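Local coordinates for macrolide export ATP-binding/permease protein macB (Actinobacillus actinomycetemcomitans, PDB 3FTJ) that forms the periplasmic part of a non-canonical ABC transporter, the inner-membrane component of a tripartite efflux system that probably confers resistance against macrolides, at residues T17-N22 and I173-V178; N22-R27 and D205-N210; S51-T56 and E79-V84. All coordinates share one frame; numbering follows the deposited sequence.

Contact 1 (T17-N22 and I173-V178); sequences TIFNGN and IGSITV
Thr17 and Thr177 face each other across two antiparallel strands, and their side chains slant past one another so that the hydroxyls meet. OG1 of Thr17 lies 3.1 Å from OG1 of Thr177 in a hydrogen bond that either could donate. Both threonines set OG1 anti to the carbonyl carbon (chi1 -56° and -58°), and the same rotation swings the Thr17 methyl past the Thr177 hydroxyl toward CB of Ser175. Threonine, branched at CB, suits an extended chain and brings a methyl and a hydroxyl to the same face.

On that face Phe19 follows, paired with Ser175. The small serine leaves room for the ring: CD1 of Phe19 lies 3.7 Å from CB of Ser175, which sits obliquely to the ring. The ring also meets that of Phe207 at a shallow angle, so a serine and a phenylalanine border it from neighbouring strands.

Thr17–Thr177 and Phe19–Ser175 are non-hydrogen-bonded pairs, and Ile18–Ile176 between them is the hydrogen-bonded one. This alternation joins strands 15-20 and 175-180, both in the MacB-like periplasmic core domain, within a mixed sheet. Ile18 N gives Ile176 O an almost straight bond of 2.7 Å (177° at the hydrogen), and Ile176 N returns one of 2.9 Å to Ile18 O. Thr17 CA adds a CA-H...O contact to the same Ile176 oxygen.

The isoleucines point to the other face, which is buried beneath helices 37-44 and 186-201. There Ile18 reaches out with CD1, which touches CG1 of Val178 at 4.0 Å as the two side chains pass at a slant, and approaches CB of Ile176 at 4.3 Å. Branched aliphatic side chains fill this layer, where Leu43 packs on both isoleucines and Leu193 on Ile18 and Val178.

Contact 2 (N22-R27 and D205-N210); sequences NGFGDR and DFFIMN
Phe207 carries its ring across to Gly23 and Phe24. From CB, which points toward the loop 22-27, CG takes the position between backbone N and carbonyl carbon, and the ring extends from the strand to lie against the loop backbone. CG already lies near Gly23 N, and CD2 comes closer, 3.4 Å from Gly23 N. CE1 and CE2 then flank Gly23 CA, which sits over the ring centre, 3.6 Å from the centroid and 8° off the normal, in a CH-pi contact. Glycine suits this place through its backbone angles (phi 154°), at which a CB would be jammed against the carbonyl O of Asn22.

At the far end, CZ meets CE1 of Phe24 at 4.0 Å. Here the edge of Phe207 points at the face of Phe24 in a T-shaped pair, centroids 5.3 Å apart and planes at 87°. Met209, two residues along strand 206-209, adds a Met-aromatic contact oblique to the Phe24 ring, though its close geometry is doubtful. The attachment of the loop to this strand therefore rests chiefly on dispersion and weak aromatic electrostatics from C-H groups, rather than on direct hydrogen bonds between them.

Contact 3 (S51-T56 and E79-V84); sequences SVTPNT and EQYFDV
Thr53 meets the start of helix 81-85 with both of its branches, a methyl on Tyr81 and a hydroxyl beside Gln80. The van der Waals contacts come first. CG2 of Thr53, anti to the backbone N, lies 3.6 Å from CB of Tyr81 and reaches the edge of the tyrosine ring close to its plane, the two side chains crossing at about a right angle. Ser51, two residues earlier on the same side of the strand, is small enough to let the aliphatic part of Gln80 approach: its CB is 3.7 Å from Gln80 CG. A bend at chi2 (-48°) then turns the amide of Gln80 away from the strand. One helical turn on, a methyl of the compact Val84, CG2, rests 4.0 Å from Ser51 OG.

One contact is between flat groups. Asn55 ND2 stands 3.6 Å from CE2 of Tyr81, oblique to the ring, with amide and ring planes 67° apart. The broad Tyr81 ring also meets that of Tyr157 from strand 155-159.

The polar link runs through a water. Gln80 N donates to it at 2.7 Å, and it gives a hydrogen to Val52 O at 3.1 Å; Thr53 OG1 is also hydrogen-bonded to it at 3.2 Å. Threonine suits this place because its fork gives one branch to Tyr81 and the other to the water. The chemistry implies that strand 49-64 and helix 81-85, both in the MacB-like periplasmic core domain, are joined by one bound water, while the direct contacts are van der Waals, mostly through methyl and methylene groups.

In the fold
From the N terminus, strand 15-20 enters first and takes part in contact 1, which closes a loop of 150 residues on strand 175-180. The chain then turns through segment 22-27 of contact 2, which closes 177 residues and brings the loop before helix 27-31 onto strand 206-209; contacts 1 and 2 therefore cross, and they share Asn22. Contact 3 is the local one: it closes 22 residues, seating helix 81-85 on strand 49-64 within the long excursions spanned by both others. In space, strands 206-209, 15-20, 175-180 and 49-64 lie side by side in one mixed sheet, joined by probable backbone bonds such as Thr17–Met209 and Thr177–Thr53.

Contact 1 (T17-N22 and I173-V178)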
# COMPACT_ATOMS: atom_id res chain seq x y z
N THR A 17 -1.25 -6.76 -7.03
CA THR A 17 -1.66 -6.48 -5.65
C THR A 17 -2.53 -7.62 -5.14
O THR A 17 -3.54 -7.97 -5.76
CB THR A 17 -2.42 -5.14 -5.54
OG1 THR A 17 -1.60 -4.09 -6.07
CG2 THR A 17 -2.76 -4.83 -4.07
N ILE A 18 -2.13 -8.20 -4.02
CA ILE A 18 -2.88 -9.28 -3.40
C ILE A 18 -3.76 -8.74 -2.28
O ILE A 18 -3.29 -8.02 -1.39
CB ILE A 18 -1.91 -10.34 -2.86
CG1 ILE A 18 -0.90 -10.71 -3.94
CG2 ILE A 18 -2.68 -11.56 -2.39
CD1 ILE A 18 0.46 -11.03 -3.41
N PHE A 19 -5.05 -9.08 -2.32
CA PHE A 19 -6.05 -8.59 -1.37
C PHE A 19 -6.70 -9.74 -0.61
O PHE A 19 -6.86 -10.83 -1.15
CB PHE A 19 -7.16 -7.86 -2.12
CG PHE A 19 -6.75 -6.54 -2.70
CD1 PHE A 19 -6.75 -5.40 -1.93
CD2 PHE A 19 -6.37 -6.45 -4.03
CE1 PHE A 19 -6.38 -4.18 -2.47
CE2 PHE A 19 -6.00 -5.24 -4.57
CZ PHE A 19 -6.00 -4.11 -3.79
N ASN A 20 -7.12 -9.48 0.62
CA ASN A 20 -7.93 -10.43 1.37
C ASN A 20 -9.28 -10.63 0.71
O ASN A 20 -9.83 -9.69 0.13
CB ASN A 20 -8.15 -9.92 2.80
CG ASN A 20 -6.86 -9.76 3.56
OD1 ASN A 20 -6.52 -8.67 4.00
ND2 ASN A 20 -6.12 -10.84 3.69
N GLY A 21 -9.82 -11.84 0.81
CA GLY A 21 -11.17 -12.09 0.35
C GLY A 21 -11.25 -12.71 -1.03
O GLY A 21 -10.26 -13.27 -1.52
N ASN A 22 -12.41 -12.58 -1.67
CA ASN A 22 -12.70 -13.28 -2.92
C ASN A 22 -12.88 -12.36 -4.11
O ASN A 22 -12.93 -12.82 -5.26
CB ASN A 22 -13.93 -14.16 -2.74
CG ASN A 22 -13.76 -15.18 -1.62
OD1 ASN A 22 -14.67 -15.40 -0.82
ND2 ASN A 22 -12.60 -15.81 -1.57
N ILE A 173 -2.46 -7.71 7.51
CA ILE A 173 -2.53 -6.55 6.64
C ILE A 173 -3.65 -6.63 5.60
O ILE A 173 -4.24 -7.69 5.40
CB ILE A 173 -1.19 -6.33 5.93
CG1 ILE A 173 -0.81 -7.61 5.17
CG2 ILE A 173 -0.12 -5.93 6.92
CD1 ILE A 173 0.57 -7.58 4.59
N GLY A 174 -3.91 -5.51 4.94
CA GLY A 174 -5.01 -5.40 4.00
C GLY A 174 -4.66 -5.89 2.61
O GLY A 174 -5.52 -6.45 1.91
N SER A 175 -3.41 -5.67 2.21
CA SER A 175 -2.92 -6.14 0.91
C SER A 175 -1.39 -6.14 0.82
O SER A 175 -0.70 -5.61 1.68
CB SER A 175 -3.51 -5.29 -0.22
OG SER A 175 -3.03 -3.95 -0.17
N ILE A 176 -0.89 -6.76 -0.24
CA ILE A 176 0.53 -6.82 -0.54
C ILE A 176 0.72 -6.55 -2.02
O ILE A 176 0.17 -7.25 -2.86
CB ILE A 176 1.10 -8.24 -0.26
CG1 ILE A 176 0.95 -8.61 1.22
CG2 ILE A 176 2.54 -8.34 -0.70
CD1 ILE A 176 1.13 -10.10 1.49
N THR A 177 1.50 -5.53 -2.35
CA THR A 177 1.83 -5.31 -3.75
C THR A 177 3.23 -5.83 -4.04
O THR A 177 4.18 -5.51 -3.33
CB THR A 177 1.72 -3.83 -4.14
OG1 THR A 177 0.39 -3.36 -3.86
CG2 THR A 177 2.02 -3.65 -5.62
N VAL A 178 3.34 -6.66 -5.07
CA VAL A 178 4.62 -7.23 -5.47
C VAL A 178 5.04 -6.65 -6.82
O VAL A 178 4.20 -6.41 -7.69
CB VAL A 178 4.58 -8.79 -5.58
CG1 VAL A 178 4.03 -9.41 -4.30
CG2 VAL A 178 3.75 -9.22 -6.76

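Contact 2 (N22-R27 and D205-N210)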
# COMPACT_ATOMS: atom_id res chain seq x y z
N ASN A 22 -12.41 -12.58 -1.67
CA ASN A 22 -12.70 -13.28 -2.92
C ASN A 22 -12.88 -12.36 -4.11
O ASN A 22 -12.93 -12.82 -5.26
CB ASN A 22 -13.93 -14.16 -2.74
CG ASN A 22 -13.76 -15.18 -1.62
OD1 ASN A 22 -14.67 -15.40 -0.82
ND2 ASN A 22 -12.60 -15.81 -1.57
N GLY A 23 -12.99 -11.06 -3.85
CA GLY A 23 -13.12 -10.08 -4.90
C GLY A 23 -13.83 -8.84 -4.39
O GLY A 23 -14.35 -8.84 -3.27
N PHE A 24 -13.86 -7.78 -5.19
CA PHE A 24 -14.61 -6.58 -4.83
C PHE A 24 -16.11 -6.86 -4.86
O PHE A 24 -16.91 -6.10 -4.33
CB PHE A 24 -14.27 -5.42 -5.75
CG PHE A 24 -12.81 -5.07 -5.77
CD1 PHE A 24 -12.14 -4.76 -4.60
CD2 PHE A 24 -12.11 -5.04 -6.96
CE1 PHE A 24 -10.80 -4.43 -4.61
CE2 PHE A 24 -10.77 -4.72 -6.99
CZ PHE A 24 -10.11 -4.41 -5.81
N GLY A 25 -16.48 -7.97 -5.50
CA GLY A 25 -17.86 -8.43 -5.50
C GLY A 25 -18.14 -9.26 -4.26
O GLY A 25 -18.91 -10.23 -4.31
N ASP A 26 -17.51 -8.89 -3.16
CA ASP A 26 -17.61 -9.63 -1.91
C ASP A 26 -16.95 -8.84 -0.78
O ASP A 26 -15.90 -9.23 -0.27
CB ASP A 26 -16.96 -11.01 -2.06
CG ASP A 26 -17.38 -11.99 -0.98
OD1 ASP A 26 -17.90 -11.55 0.07
OD2 ASP A 26 -17.19 -13.21 -1.17
N ARG A 27 -17.58 -7.72 -0.42
CA ARG A 27 -17.06 -6.84 0.63
C ARG A 27 -16.84 -7.58 1.94
O ARG A 27 -15.85 -7.36 2.63
CB ARG A 27 -18.00 -5.66 0.86
CG ARG A 27 -18.06 -4.65 -0.27
CD ARG A 27 -18.73 -5.24 -1.50
NE ARG A 27 -18.98 -4.23 -2.52
CZ ARG A 27 -19.61 -4.47 -3.67
NH1 ARG A 27 -20.04 -5.70 -3.94
NH2 ARG A 27 -19.80 -3.50 -4.55
N ASP A 205 -7.96 -17.69 -0.04
CA ASP A 205 -8.75 -16.70 0.68
C ASP A 205 -8.23 -15.31 0.37
O ASP A 205 -8.25 -14.42 1.23
CB ASP A 205 -8.71 -16.97 2.18
CG ASP A 205 -7.30 -16.94 2.74
OD1 ASP A 205 -6.38 -16.53 2.00
OD2 ASP A 205 -7.11 -17.32 3.91
N PHE A 206 -7.78 -15.12 -0.87
CA PHE A 206 -7.19 -13.86 -1.31
C PHE A 206 -7.44 -13.79 -2.80
O PHE A 206 -7.80 -14.79 -3.42
CB PHE A 206 -5.68 -13.87 -1.07
CG PHE A 206 -4.97 -15.01 -1.74
CD1 PHE A 206 -4.53 -14.90 -3.05
CD2 PHE A 206 -4.77 -16.21 -1.07
CE1 PHE A 206 -3.88 -15.96 -3.68
CE2 PHE A 206 -4.13 -17.27 -1.69
CZ PHE A 206 -3.69 -17.15 -3.00
N PHE A 207 -7.24 -12.63 -3.39
CA PHE A 207 -7.33 -12.51 -4.84
C PHE A 207 -6.27 -11.54 -5.33
O PHE A 207 -5.77 -10.72 -4.56
CB PHE A 207 -8.73 -12.09 -5.29
CG PHE A 207 -9.19 -10.76 -4.75
CD1 PHE A 207 -9.19 -9.64 -5.56
CD2 PHE A 207 -9.63 -10.64 -3.44
CE1 PHE A 207 -9.62 -8.41 -5.07
CE2 PHE A 207 -10.07 -9.42 -2.95
CZ PHE A 207 -10.06 -8.31 -3.76
N ILE A 208 -5.93 -11.65 -6.61
CA ILE A 208 -4.84 -10.87 -7.17
C ILE A 208 -5.36 -9.90 -8.22
O ILE A 208 -6.18 -10.27 -9.07
CB ILE A 208 -3.76 -11.79 -7.77
CG1 ILE A 208 -3.23 -12.75 -6.70
CG2 ILE A 208 -2.63 -10.97 -8.38
CD1 ILE A 208 -1.98 -13.50 -7.11
N MET A 209 -4.90 -8.66 -8.13
CA MET A 209 -5.26 -7.61 -9.08
C MET A 209 -4.04 -7.27 -9.91
O MET A 209 -2.99 -6.95 -9.36
CB MET A 209 -5.71 -6.35 -8.34
CG MET A 209 -6.93 -6.49 -7.47
SD MET A 209 -8.45 -6.15 -8.38
CE MET A 209 -9.05 -7.81 -8.69
N ASN A 210 -4.19 -7.32 -11.22
CA ASN A 210 -3.14 -6.91 -12.14
C ASN A 210 -3.73 -6.57 -13.50
O ASN A 210 -4.95 -6.52 -13.66
CB ASN A 210 -2.07 -8.01 -12.27
CG ASN A 210 -2.67 -9.36 -12.60
OD1 ASN A 210 -3.76 -9.45 -13.16
ND2 ASN A 210 -1.94 -10.42 -12.26

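Contact 3 (S51-T56 and E79-V84)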
# COMPACT_ATOMS: atom_id res chain seq x y z
N SER A 51 10.27 -6.74 -5.56
CA SER A 51 9.98 -6.04 -4.31
C SER A 51 8.59 -6.38 -3.79
O SER A 51 7.70 -6.75 -4.56
CB SER A 51 10.12 -4.53 -4.47
OG SER A 51 9.02 -3.99 -5.19
N VAL A 52 8.42 -6.24 -2.49
CA VAL A 52 7.17 -6.55 -1.82
C VAL A 52 6.78 -5.40 -0.87
O VAL A 52 7.59 -4.99 -0.03
CB VAL A 52 7.30 -7.85 -1.02
CG1 VAL A 52 6.00 -8.16 -0.28
CG2 VAL A 52 7.70 -8.99 -1.95
N THR A 53 5.56 -4.90 -1.02
CA THR A 53 5.08 -3.81 -0.19
C THR A 53 3.81 -4.17 0.56
O THR A 53 2.75 -4.30 -0.04
CB THR A 53 4.79 -2.57 -1.05
OG1 THR A 53 5.99 -2.21 -1.75
CG2 THR A 53 4.33 -1.42 -0.18
N PRO A 54 3.91 -4.37 1.88
CA PRO A 54 2.74 -4.62 2.73
C PRO A 54 1.90 -3.36 2.83
O PRO A 54 2.44 -2.27 2.70
CB PRO A 54 3.36 -4.96 4.09
CG PRO A 54 4.82 -5.24 3.81
CD PRO A 54 5.17 -4.40 2.64
N ASN A 55 0.59 -3.49 3.04
CA ASN A 55 -0.27 -2.31 3.14
C ASN A 55 -1.42 -2.55 4.11
O ASN A 55 -2.26 -3.41 3.89
CB ASN A 55 -0.82 -1.91 1.76
CG ASN A 55 -1.65 -0.62 1.80
OD1 ASN A 55 -2.44 -0.38 2.72
ND2 ASN A 55 -1.48 0.21 0.77
N THR A 56 -1.42 -1.79 5.20
CA THR A 56 -2.58 -1.74 6.08
C THR A 56 -2.91 -0.26 6.26
O THR A 56 -2.09 0.60 5.97
CB THR A 56 -2.26 -2.35 7.44
OG1 THR A 56 -3.45 -2.38 8.24
CG2 THR A 56 -1.19 -1.54 8.14
N GLU A 79 8.75 0.32 2.27
CA GLU A 79 9.70 1.25 1.64
C GLU A 79 9.48 1.48 0.14
O GLU A 79 9.59 2.60 -0.33
CB GLU A 79 11.13 0.76 1.88
CG GLU A 79 12.19 1.47 1.05
CD GLU A 79 13.59 1.14 1.51
OE1 GLU A 79 13.80 0.01 2.01
OE2 GLU A 79 14.48 2.02 1.39
N GLN A 80 9.15 0.42 -0.60
CA GLN A 80 8.98 0.52 -2.06
C GLN A 80 7.61 1.04 -2.48
O GLN A 80 7.31 1.12 -3.68
CB GLN A 80 9.23 -0.84 -2.74
CG GLN A 80 10.64 -1.40 -2.56
CD GLN A 80 11.72 -0.36 -2.84
OE1 GLN A 80 11.69 0.33 -3.86
NE2 GLN A 80 12.67 -0.24 -1.92
N TYR A 81 6.77 1.39 -1.52
CA TYR A 81 5.40 1.80 -1.84
C TYR A 81 5.35 2.96 -2.83
O TYR A 81 4.59 2.93 -3.80
CB TYR A 81 4.61 2.15 -0.58
CG TYR A 81 3.19 2.59 -0.88
CD1 TYR A 81 2.88 3.92 -1.05
CD2 TYR A 81 2.16 1.66 -1.01
CE1 TYR A 81 1.59 4.33 -1.33
CE2 TYR A 81 0.87 2.05 -1.29
CZ TYR A 81 0.59 3.40 -1.45
OH TYR A 81 -0.69 3.82 -1.74
N PHE A 82 6.14 4.00 -2.59
CA PHE A 82 6.05 5.21 -3.41
C PHE A 82 6.47 4.97 -4.85
O PHE A 82 5.85 5.49 -5.78
CB PHE A 82 6.86 6.34 -2.78
CG PHE A 82 6.51 6.58 -1.34
CD1 PHE A 82 5.37 7.29 -1.01
CD2 PHE A 82 7.30 6.08 -0.33
CE1 PHE A 82 5.04 7.52 0.32
CE2 PHE A 82 6.97 6.30 1.00
CZ PHE A 82 5.83 7.02 1.31
N ASP A 83 7.51 4.17 -5.03
CA ASP A 83 7.99 3.84 -6.36
C ASP A 83 6.96 3.04 -7.16
O ASP A 83 6.66 3.38 -8.31
CB ASP A 83 9.31 3.06 -6.27
CG ASP A 83 9.86 2.67 -7.64
OD1 ASP A 83 9.77 3.51 -8.57
OD2 ASP A 83 10.37 1.54 -7.77
N VAL A 84 6.43 1.99 -6.56
CA VAL A 84 5.52 1.09 -7.26
C VAL A 84 4.17 1.75 -7.54
O VAL A 84 3.47 1.38 -8.49
CB VAL A 84 5.32 -0.22 -6.48
CG1 VAL A 84 4.29 -1.10 -7.16
CG2 VAL A 84 6.64 -0.95 -6.34
O HOH W 1 8.34 -1.99 0.36